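Local atomic coordinates of putative periplasmic protein (Salmonella enterica subsp. enterica serovar Typhimurium, PDB entry 4J32), a protein that probably acts as a periplasmic immunity protein (Tai4) that binds and inhibits the type VI secretion effector Tae4, a peptidoglycan-cleaving cysteine amidase. Residues B[23-28]-B[59-64]; B[55-60]-B[92-97]. One frame throughout, in Å; residues are numbered along the deposited sequence. Where two conformers were deposited one is given.

In the fold
Both contacts are made by helix 51-65, the third of five helices in this all-helical chain; this helix packs against helix 10-26 in contact 1 and against the last helix, 89-96, in contact 2. Along the chain the segments come in the order 23-28, 55-60, 59-64 and 92-97, the middle two overlapping at Glu59 and Ile60. The contact centres lie about 14 Å apart, and Leu25 CD1 of contact 1 also packs on Asp58 OD1 of contact 2 at 3.8 Å. Helix 51-65 thus lies between helix 10-26 and helix 89-96, while its His55 meets the Tae4 effector chain, so the shared helix serves both the core and the complex.

Contact 1 of 2, residues B[23-28]-B[59-64]; sequences LALVYK and EIAKKY
Apolar packing across this contact comes down to Leu25 and Ala61. The CB of Leu25 is directed toward residues 59-64, and its CD1 comes within 3.9 Å of Ala61 CB, in a helix-helix contact whose nearest CA atoms, those of Leu25 and Lys62, are 8.1 Å apart.

The second element is a lysine chain laid across the leucine at about a right angle. Lys62 is extended as far as CE, with chi4 (-17°, close to eclipsed) turning NZ back, so that in the conformer described Lys62 NZ lies 3.7 Å from Leu25 CD2. No hydrogen bond crosses between the segments: the ammonium group forms a salt bridge with Asp58 one turn earlier on its own helix, and the leucine methyls merely line its flank. Lys62 adopts a second conformer too, so its part in the packing is less certain than that of Ala61.

The Leu25 side chain is about 4 Å from a bound 2-ethoxyethanol, probably from the crystallisation liquor, in a pocket completed by Lys33 and Arg37. Ala61 packs on Phe85 of helix 78-86, which the Cys22-Cys82 disulfide ties to helix 10-26; helices 10-26, 51-65 and 78-86 therefore converge here, with helix 30-46 packed against the neighbouring Ala24.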
ATOM      1  N   LEU B  23      -0.863  -4.179   4.168  1.00 17.54           N
ATOM      2  CA  LEU B  23      -1.265  -4.300   2.751  1.00 18.30           C
ATOM      3  C   LEU B  23      -1.332  -5.782   2.338  1.00 19.38           C
ATOM      4  O   LEU B  23      -2.257  -6.199   1.621  1.00 20.49           O
ATOM      5  CB  LEU B  23      -0.311  -3.485   1.868  1.00 17.90           C
ATOM      6  CG  LEU B  23      -0.328  -1.964   2.057  1.00 17.08           C
ATOM      7  CD1 LEU B  23       0.839  -1.288   1.267  1.00 18.84           C
ATOM      8  CD2 LEU B  23      -1.718  -1.371   1.639  1.00 18.55           C
ATOM      9  N   ALA B  24      -0.388  -6.588   2.837  1.00 18.91           N
ATOM     10  CA  ALA B  24      -0.412  -8.036   2.626  1.00 20.22           C
ATOM     11  C   ALA B  24      -1.653  -8.693   3.221  1.00 21.16           C
ATOM     12  O   ALA B  24      -2.103  -9.726   2.731  1.00 23.21           O
ATOM     13  CB  ALA B  24       0.839  -8.691   3.221  1.00 20.08           C
ATOM     14  N   LEU B  25      -2.172  -8.127   4.314  1.00 20.00           N
ATOM     15  CA  LEU B  25      -3.409  -8.645   4.893  1.00 20.87           C
ATOM     16  C   LEU B  25      -4.680  -8.294   4.119  1.00 21.60           C
ATOM     17  O   LEU B  25      -5.575  -9.136   3.989  1.00 22.22           O
ATOM     18  CB  LEU B  25      -3.590  -8.156   6.340  1.00 20.69           C
ATOM     19  CG  LEU B  25      -2.544  -8.566   7.381  1.00 21.21           C
ATOM     20  CD1 LEU B  25      -2.897  -7.947   8.748  1.00 21.81           C
ATOM     21  CD2 LEU B  25      -2.433 -10.078   7.470  1.00 23.74           C
ATOM     22  N   VAL B  26      -4.796  -7.054   3.669  1.00 19.80           N
ATOM     23  CA  VAL B  26      -6.082  -6.557   3.166  1.00 21.75           C
ATOM     24  C   VAL B  26      -6.397  -6.908   1.708  1.00 22.98           C
ATOM     25  O   VAL B  26      -7.560  -6.989   1.336  1.00 24.76           O
ATOM     26  CB  VAL B  26      -6.296  -5.028   3.403  1.00 21.16           C
ATOM     27  CG1 VAL B  26      -6.202  -4.680   4.931  1.00 21.96           C
ATOM     28  CG2 VAL B  26      -5.313  -4.189   2.595  1.00 19.14           C
ATOM     29  N   TYR B  27      -5.369  -7.109   0.900  1.00 23.31           N
ATOM     30  CA  TYR B  27      -5.566  -7.327  -0.534  1.00 25.21           C
ATOM     31  C   TYR B  27      -5.749  -8.815  -0.823  1.00 27.36           C
ATOM     32  O   TYR B  27      -5.109  -9.640  -0.174  1.00 29.29           O
ATOM     33  CB  TYR B  27      -4.343  -6.812  -1.286  1.00 24.23           C
ATOM     34  CG  TYR B  27      -4.163  -5.299  -1.303  1.00 23.32           C
ATOM     35  CD1 TYR B  27      -5.256  -4.421  -1.461  1.00 21.42           C
ATOM     36  CD2 TYR B  27      -2.888  -4.760  -1.205  1.00 21.00           C
ATOM     37  CE1 TYR B  27      -5.053  -3.029  -1.512  1.00 21.22           C
ATOM     38  CE2 TYR B  27      -2.667  -3.388  -1.271  1.00 22.31           C
ATOM     39  CZ  TYR B  27      -3.748  -2.524  -1.406  1.00 21.97           C
ATOM     40  OH  TYR B  27      -3.453  -1.178  -1.470  1.00 20.53           O
ATOM     41  N   LYS B  28      -6.599  -9.143  -1.787  1.00 28.80           N
ATOM     42  CA  LYS B  28      -6.934 -10.541  -2.082  1.00 30.88           C
ATOM     43  C   LYS B  28      -5.946 -11.185  -3.072  1.00 30.71           C
ATOM     44  O   LYS B  28      -5.527 -12.351  -2.908  1.00 31.07           O
ATOM     45  CB  LYS B  28      -8.385 -10.654  -2.576  1.00 32.68           C
ATOM     46  CG  LYS B  28      -8.890 -12.100  -2.582  1.00 35.35           C
ATOM     47  CD  LYS B  28     -10.238 -12.315  -3.253  1.00 38.00           C
ATOM     48  CE  LYS B  28     -10.606 -13.809  -3.171  1.00 41.77           C
ATOM     49  NZ  LYS B  28     -11.736 -14.225  -4.052  1.00 46.52           N
ATOM     50  N   GLU B  59      -1.049  -7.879  15.488  1.00 20.96           N
ATOM     51  CA  GLU B  59      -2.252  -7.815  16.341  1.00 23.00           C
ATOM     52  C   GLU B  59      -2.996  -6.495  16.154  1.00 22.41           C
ATOM     53  O   GLU B  59      -4.245  -6.462  16.114  1.00 22.79           O
ATOM     54  CB  GLU B  59      -1.901  -8.009  17.830  1.00 24.24           C
ATOM     55  CG  GLU B  59      -1.484  -9.425  18.196  1.00 26.00           C
ATOM     56  CD  GLU B  59      -2.612 -10.431  18.026  1.00 33.59           C
ATOM     57  OE1 GLU B  59      -2.314 -11.597  17.700  1.00 39.63           O
ATOM     58  OE2 GLU B  59      -3.781 -10.065  18.238  1.00 34.17           O
ATOM     59  N   ILE B  60      -2.239  -5.406  16.047  1.00 20.96           N
ATOM     60  CA  ILE B  60      -2.855  -4.080  15.852  1.00 21.63           C
ATOM     61  C   ILE B  60      -3.386  -3.948  14.429  1.00 21.06           C
ATOM     62  O   ILE B  60      -4.494  -3.442  14.229  1.00 21.09           O
ATOM     63  CB  ILE B  60      -1.894  -2.913  16.215  1.00 21.50           C
ATOM     64  CG1 ILE B  60      -1.353  -3.114  17.637  1.00 21.84           C
ATOM     65  CG2 ILE B  60      -2.602  -1.542  16.058  1.00 21.18           C
ATOM     66  CD1 ILE B  60      -0.180  -2.149  18.011  1.00 23.73           C
ATOM     67  N   ALA B  61      -2.609  -4.439  13.459  1.00 19.97           N
ATOM     68  CA  ALA B  61      -3.013  -4.390  12.055  1.00 21.01           C
ATOM     69  C   ALA B  61      -4.367  -5.068  11.875  1.00 22.47           C
ATOM     70  O   ALA B  61      -5.202  -4.577  11.103  1.00 22.86           O
ATOM     71  CB  ALA B  61      -1.966  -5.044  11.154  1.00 19.73           C
ATOM     72  N   LYS B  62      -4.577  -6.175  12.591  1.00 23.52           N
ATOM     73  CA  LYS B  62      -5.820  -6.926  12.438  0.60 25.14           C
ATOM     74  C   LYS B  62      -7.042  -6.151  12.948  1.00 25.99           C
ATOM     75  O   LYS B  62      -8.170  -6.428  12.521  1.00 27.31           O
ATOM     76  CB  LYS B  62      -5.698  -8.332  13.050  0.60 26.03           C
ATOM     77  CG  LYS B  62      -4.783  -9.276  12.238  0.60 25.97           C
ATOM     78  CD  LYS B  62      -4.523 -10.580  12.977  0.60 27.82           C
ATOM     79  CE  LYS B  62      -3.684 -11.599  12.196  0.60 28.41           C
ATOM     80  NZ  LYS B  62      -3.607 -11.340  10.731  0.60 30.57           N
ATOM     81  N   LYS B  63      -6.829  -5.154  13.813  1.00 26.13           N
ATOM     82  CA  LYS B  63      -7.925  -4.302  14.299  1.00 27.10           C
ATOM     83  C   LYS B  63      -8.412  -3.388  13.159  1.00 25.86           C
ATOM     84  O   LYS B  63      -9.533  -2.884  13.207  1.00 26.94           O
ATOM     85  CB  LYS B  63      -7.483  -3.431  15.477  1.00 27.84           C
ATOM     86  CG  LYS B  63      -7.141  -4.216  16.751  1.00 30.85           C
ATOM     87  CD  LYS B  63      -6.481  -3.313  17.784  1.00 34.28           C
ATOM     88  CE  LYS B  63      -6.063  -4.137  19.001  1.00 39.68           C
ATOM     89  NZ  LYS B  63      -6.016  -3.277  20.212  1.00 42.96           N
ATOM     90  N   TYR B  64      -7.556  -3.175  12.161  1.00 22.71           N
ATOM     91  CA  TYR B  64      -7.873  -2.317  11.007  1.00 22.09           C
ATOM     92  C   TYR B  64      -8.263  -3.167   9.807  1.00 22.32           C
ATOM     93  O   TYR B  64      -9.163  -2.797   9.069  1.00 21.97           O
ATOM     94  CB  TYR B  64      -6.675  -1.405  10.638  1.00 20.09           C
ATOM     95  CG  TYR B  64      -6.533  -0.276  11.638  1.00 21.05           C
ATOM     96  CD1 TYR B  64      -7.145   0.966  11.403  1.00 19.92           C
ATOM     97  CD2 TYR B  64      -5.826  -0.467  12.849  1.00 19.77           C
ATOM     98  CE1 TYR B  64      -7.070   2.001  12.357  1.00 22.33           C
ATOM     99  CE2 TYR B  64      -5.730   0.562  13.799  1.00 21.29           C
ATOM    100  CZ  TYR B  64      -6.354   1.794  13.543  1.00 22.76           C
ATOM    101  OH  TYR B  64      -6.290   2.814  14.478  1.00 22.53           O
TER

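Contact 2 of 2, residues B[55-60]-B[92-97]; sequences HEIDEI and NELIKR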
ATOM      1  N   HIS B  55       4.822  -9.707  15.507  1.00 18.71           N
ATOM      2  CA  HIS B  55       3.569 -10.367  15.892  1.00 18.48           C
ATOM      3  C   HIS B  55       2.616  -9.367  16.558  1.00 19.37           C
ATOM      4  O   HIS B  55       1.401  -9.419  16.334  1.00 19.53           O
ATOM      5  CB  HIS B  55       3.795 -11.541  16.864  1.00 20.09           C
ATOM      6  CG  HIS B  55       4.638 -12.652  16.321  1.00 19.25           C
ATOM      7  ND1 HIS B  55       5.056 -13.707  17.112  1.00 23.39           N
ATOM      8  CD2 HIS B  55       5.171 -12.865  15.092  1.00 20.45           C
ATOM      9  CE1 HIS B  55       5.794 -14.528  16.385  1.00 23.80           C
ATOM     10  NE2 HIS B  55       5.888 -14.037  15.161  1.00 20.84           N
ATOM     11  N   GLU B  56       3.158  -8.477  17.395  1.00 18.40           N
ATOM     12  CA  GLU B  56       2.304  -7.472  18.050  1.00 19.23           C
ATOM     13  C   GLU B  56       1.821  -6.388  17.061  1.00 18.70           C
ATOM     14  O   GLU B  56       0.685  -5.932  17.143  1.00 19.34           O
ATOM     15  CB  GLU B  56       3.040  -6.817  19.221  1.00 19.78           C
ATOM     16  CG  GLU B  56       2.100  -6.031  20.170  1.00 21.34           C
ATOM     17  CD  GLU B  56       0.986  -6.848  20.824  1.00 25.99           C
ATOM     18  OE1 GLU B  56       0.981  -8.111  20.792  1.00 25.01           O
ATOM     19  OE2 GLU B  56       0.090  -6.204  21.432  1.00 27.05           O
ATOM     20  N   ILE B  57       2.696  -5.955  16.163  1.00 17.15           N
ATOM     21  CA  ILE B  57       2.288  -5.058  15.070  1.00 17.21           C
ATOM     22  C   ILE B  57       1.123  -5.689  14.283  1.00 18.68           C
ATOM     23  O   ILE B  57       0.119  -5.025  13.994  1.00 18.49           O
ATOM     24  CB  ILE B  57       3.461  -4.703  14.146  1.00 16.81           C
ATOM     25  CG1 ILE B  57       4.481  -3.875  14.934  1.00 16.68           C
ATOM     26  CG2 ILE B  57       2.961  -3.893  12.914  1.00 16.24           C
ATOM     27  CD1 ILE B  57       5.843  -3.603  14.208  1.00 17.45           C
ATOM     28  N   ASP B  58       1.261  -6.970  13.957  1.00 18.12           N
ATOM     29  CA  ASP B  58       0.149  -7.731  13.344  1.00 19.93           C
ATOM     30  C   ASP B  58      -1.140  -7.717  14.162  1.00 21.06           C
ATOM     31  O   ASP B  58      -2.221  -7.569  13.578  1.00 21.32           O
ATOM     32  CB  ASP B  58       0.573  -9.179  13.064  1.00 20.28           C
ATOM     33  CG  ASP B  58      -0.573 -10.047  12.552  1.00 23.67           C
ATOM     34  OD1 ASP B  58      -0.946  -9.916  11.358  1.00 23.89           O
ATOM     35  OD2 ASP B  58      -1.094 -10.875  13.339  1.00 25.68           O
ATOM     36  N   GLU B  59      -1.049  -7.879  15.488  1.00 20.96           N
ATOM     37  CA  GLU B  59      -2.252  -7.815  16.341  1.00 23.00           C
ATOM     38  C   GLU B  59      -2.996  -6.495  16.154  1.00 22.41           C
ATOM     39  O   GLU B  59      -4.245  -6.462  16.114  1.00 22.79           O
ATOM     40  CB  GLU B  59      -1.901  -8.009  17.830  1.00 24.24           C
ATOM     41  CG  GLU B  59      -1.484  -9.425  18.196  1.00 26.00           C
ATOM     42  CD  GLU B  59      -2.612 -10.431  18.026  1.00 33.59           C
ATOM     43  OE1 GLU B  59      -2.314 -11.597  17.700  1.00 39.63           O
ATOM     44  OE2 GLU B  59      -3.781 -10.065  18.238  1.00 34.17           O
ATOM     45  N   ILE B  60      -2.239  -5.406  16.047  1.00 20.96           N
ATOM     46  CA  ILE B  60      -2.855  -4.080  15.852  1.00 21.63           C
ATOM     47  C   ILE B  60      -3.386  -3.948  14.429  1.00 21.06           C
ATOM     48  O   ILE B  60      -4.494  -3.442  14.229  1.00 21.09           O
ATOM     49  CB  ILE B  60      -1.894  -2.913  16.215  1.00 21.50           C
ATOM     50  CG1 ILE B  60      -1.353  -3.114  17.637  1.00 21.84           C
ATOM     51  CG2 ILE B  60      -2.602  -1.542  16.058  1.00 21.18           C
ATOM     52  CD1 ILE B  60      -0.180  -2.149  18.011  1.00 23.73           C
ATOM     53  N   ASN B  92       2.320   3.439  17.187  1.00 21.49           N
ATOM     54  CA  ASN B  92       3.460   4.294  17.284  0.50 22.23           C
ATOM     55  C   ASN B  92       4.092   4.230  18.714  1.00 23.31           C
ATOM     56  O   ASN B  92       5.318   4.240  18.835  1.00 23.22           O
ATOM     57  CB  ASN B  92       3.128   5.659  16.651  0.50 23.17           C
ATOM     58  CG  ASN B  92       3.043   5.570  15.093  0.50 22.74           C
ATOM     59  OD1 ASN B  92       4.075   5.549  14.420  0.50 26.06           O
ATOM     60  ND2 ASN B  92       1.813   5.469  14.529  0.50 22.36           N
ATOM     61  N   GLU B  93       3.267   4.076  19.757  1.00 24.07           N
ATOM     62  CA  GLU B  93       3.761   3.882  21.125  1.00 25.18           C
ATOM     63  C   GLU B  93       4.494   2.560  21.305  1.00 24.09           C
ATOM     64  O   GLU B  93       5.527   2.508  21.959  1.00 23.59           O
ATOM     65  CB  GLU B  93       2.630   4.032  22.154  1.00 27.91           C
ATOM     66  CG  GLU B  93       2.046   5.439  22.200  1.00 32.93           C
ATOM     67  CD  GLU B  93       3.109   6.533  22.374  1.00 41.40           C
ATOM     68  OE1 GLU B  93       3.954   6.443  23.299  1.00 43.82           O
ATOM     69  OE2 GLU B  93       3.091   7.499  21.573  1.00 46.72           O
ATOM     70  N   LEU B  94       3.964   1.495  20.705  1.00 22.79           N
ATOM     71  CA  LEU B  94       4.618   0.181  20.710  1.00 22.73           C
ATOM     72  C   LEU B  94       6.053   0.269  20.167  1.00 21.69           C
ATOM     73  O   LEU B  94       7.000  -0.282  20.746  1.00 21.33           O
ATOM     74  CB  LEU B  94       3.823  -0.804  19.844  1.00 21.21           C
ATOM     75  CG  LEU B  94       4.401  -2.205  19.607  1.00 22.18           C
ATOM     76  CD1 LEU B  94       4.421  -3.026  20.938  1.00 22.51           C
ATOM     77  CD2 LEU B  94       3.607  -2.949  18.541  1.00 21.87           C
ATOM     78  N   ILE B  95       6.187   0.956  19.046  1.00 20.78           N
ATOM     79  CA  ILE B  95       7.486   1.099  18.399  1.00 21.03           C
ATOM     80  C   ILE B  95       8.419   1.958  19.249  1.00 22.67           C
ATOM     81  O   ILE B  95       9.613   1.660  19.381  1.00 22.96           O
ATOM     82  CB  ILE B  95       7.314   1.620  16.946  1.00 19.68           C
ATOM     83  CG1 ILE B  95       6.658   0.522  16.103  1.00 19.62           C
ATOM     84  CG2 ILE B  95       8.691   2.053  16.322  1.00 20.32           C
ATOM     85  CD1 ILE B  95       6.099   0.977  14.760  1.00 17.63           C
ATOM     86  N   LYS B  96       7.883   3.028  19.824  1.00 24.67           N
ATOM     87  CA  LYS B  96       8.703   3.935  20.625  1.00 27.51           C
ATOM     88  C   LYS B  96       9.168   3.297  21.937  1.00 28.66           C
ATOM     89  O   LYS B  96      10.271   3.615  22.430  1.00 29.15           O
ATOM     90  CB  LYS B  96       7.943   5.239  20.890  1.00 28.42           C
ATOM     91  CG  LYS B  96       8.807   6.369  21.478  1.00 33.74           C
ATOM     92  CD  LYS B  96       7.958   7.485  22.068  1.00 34.84           C
ATOM     93  CE  LYS B  96       7.050   8.133  21.032  1.00 38.99           C
ATOM     94  NZ  LYS B  96       6.144   9.106  21.713  1.00 44.22           N
ATOM     95  N   ARG B  97       8.324   2.403  22.483  1.00 27.83           N
ATOM     96  CA  ARG B  97       8.572   1.653  23.738  1.00 29.21           C
ATOM     97  C   ARG B  97       9.613   0.587  23.615  1.00 27.04           C
ATOM     98  O   ARG B  97      10.029   0.038  24.632  1.00 27.55           O
ATOM     99  CB  ARG B  97       7.318   0.835  24.161  1.00 29.48           C
ATOM    100  CG  ARG B  97       6.317   1.478  25.015  1.00 34.28           C
ATOM    101  CD  ARG B  97       5.526   0.431  25.842  1.00 33.58           C
ATOM    102  NE  ARG B  97       4.703  -0.502  25.062  1.00 30.72           N
ATOM    103  CZ  ARG B  97       3.546  -0.208  24.474  1.00 30.96           C
ATOM    104  NH1 ARG B  97       3.038   1.028  24.510  1.00 31.39           N
ATOM    105  NH2 ARG B  97       2.893  -1.153  23.811  1.00 29.71           N
TER
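The flat carboxylate of Glu56 is turned away from Leu94 by the bend at chi2 (59°), so that CB and CG do the touching. The guanidinium of Arg97 has Leu94 CA, of its own segment, over one face, 3.8 Å above its plane and offset toward the rim. These two charged ends do not pair, since Glu56 OE2 and Arg97 NH2 remain 6.2 Å apart. The imidazole of His55 instead belongs to the interface with the effector, where it meets Tyr52 of the Tae4 chain edge-to-face and its NE2 is hydrogen-bonded to Asn47 of that chain.

Leu94 carries the contact. With its CG anti to the backbone N (chi1 175°), Leu94 places CD2 among three side chains of the facing helix: Glu56 CG at 3.8 Å, Ile57 CG1 at 3.8 Å and Ile60 CD1 at 3.9 Å. Glu56 and Ile57 run obliquely to the leucine, whereas Ile60 slides past it in the opposite direction. The other methyl, Leu94 CD1, lies 3.9 Å from Glu56 CG. The axes of the short helical segments 55-60 and 92-96 approach to 10.8 Å, antiparallel at 169°.

Ile57 also reaches Trp17 of helix 10-26, and both isoleucines touch Phe85 of helix 78-86, extending the apolar layer inward. No hydrogen bond or salt bridge links the two segments; residues 92-97 meet 55-60 through hydrocarbon packing, with any attraction between Glu56 and Arg97 probably weak and long-range.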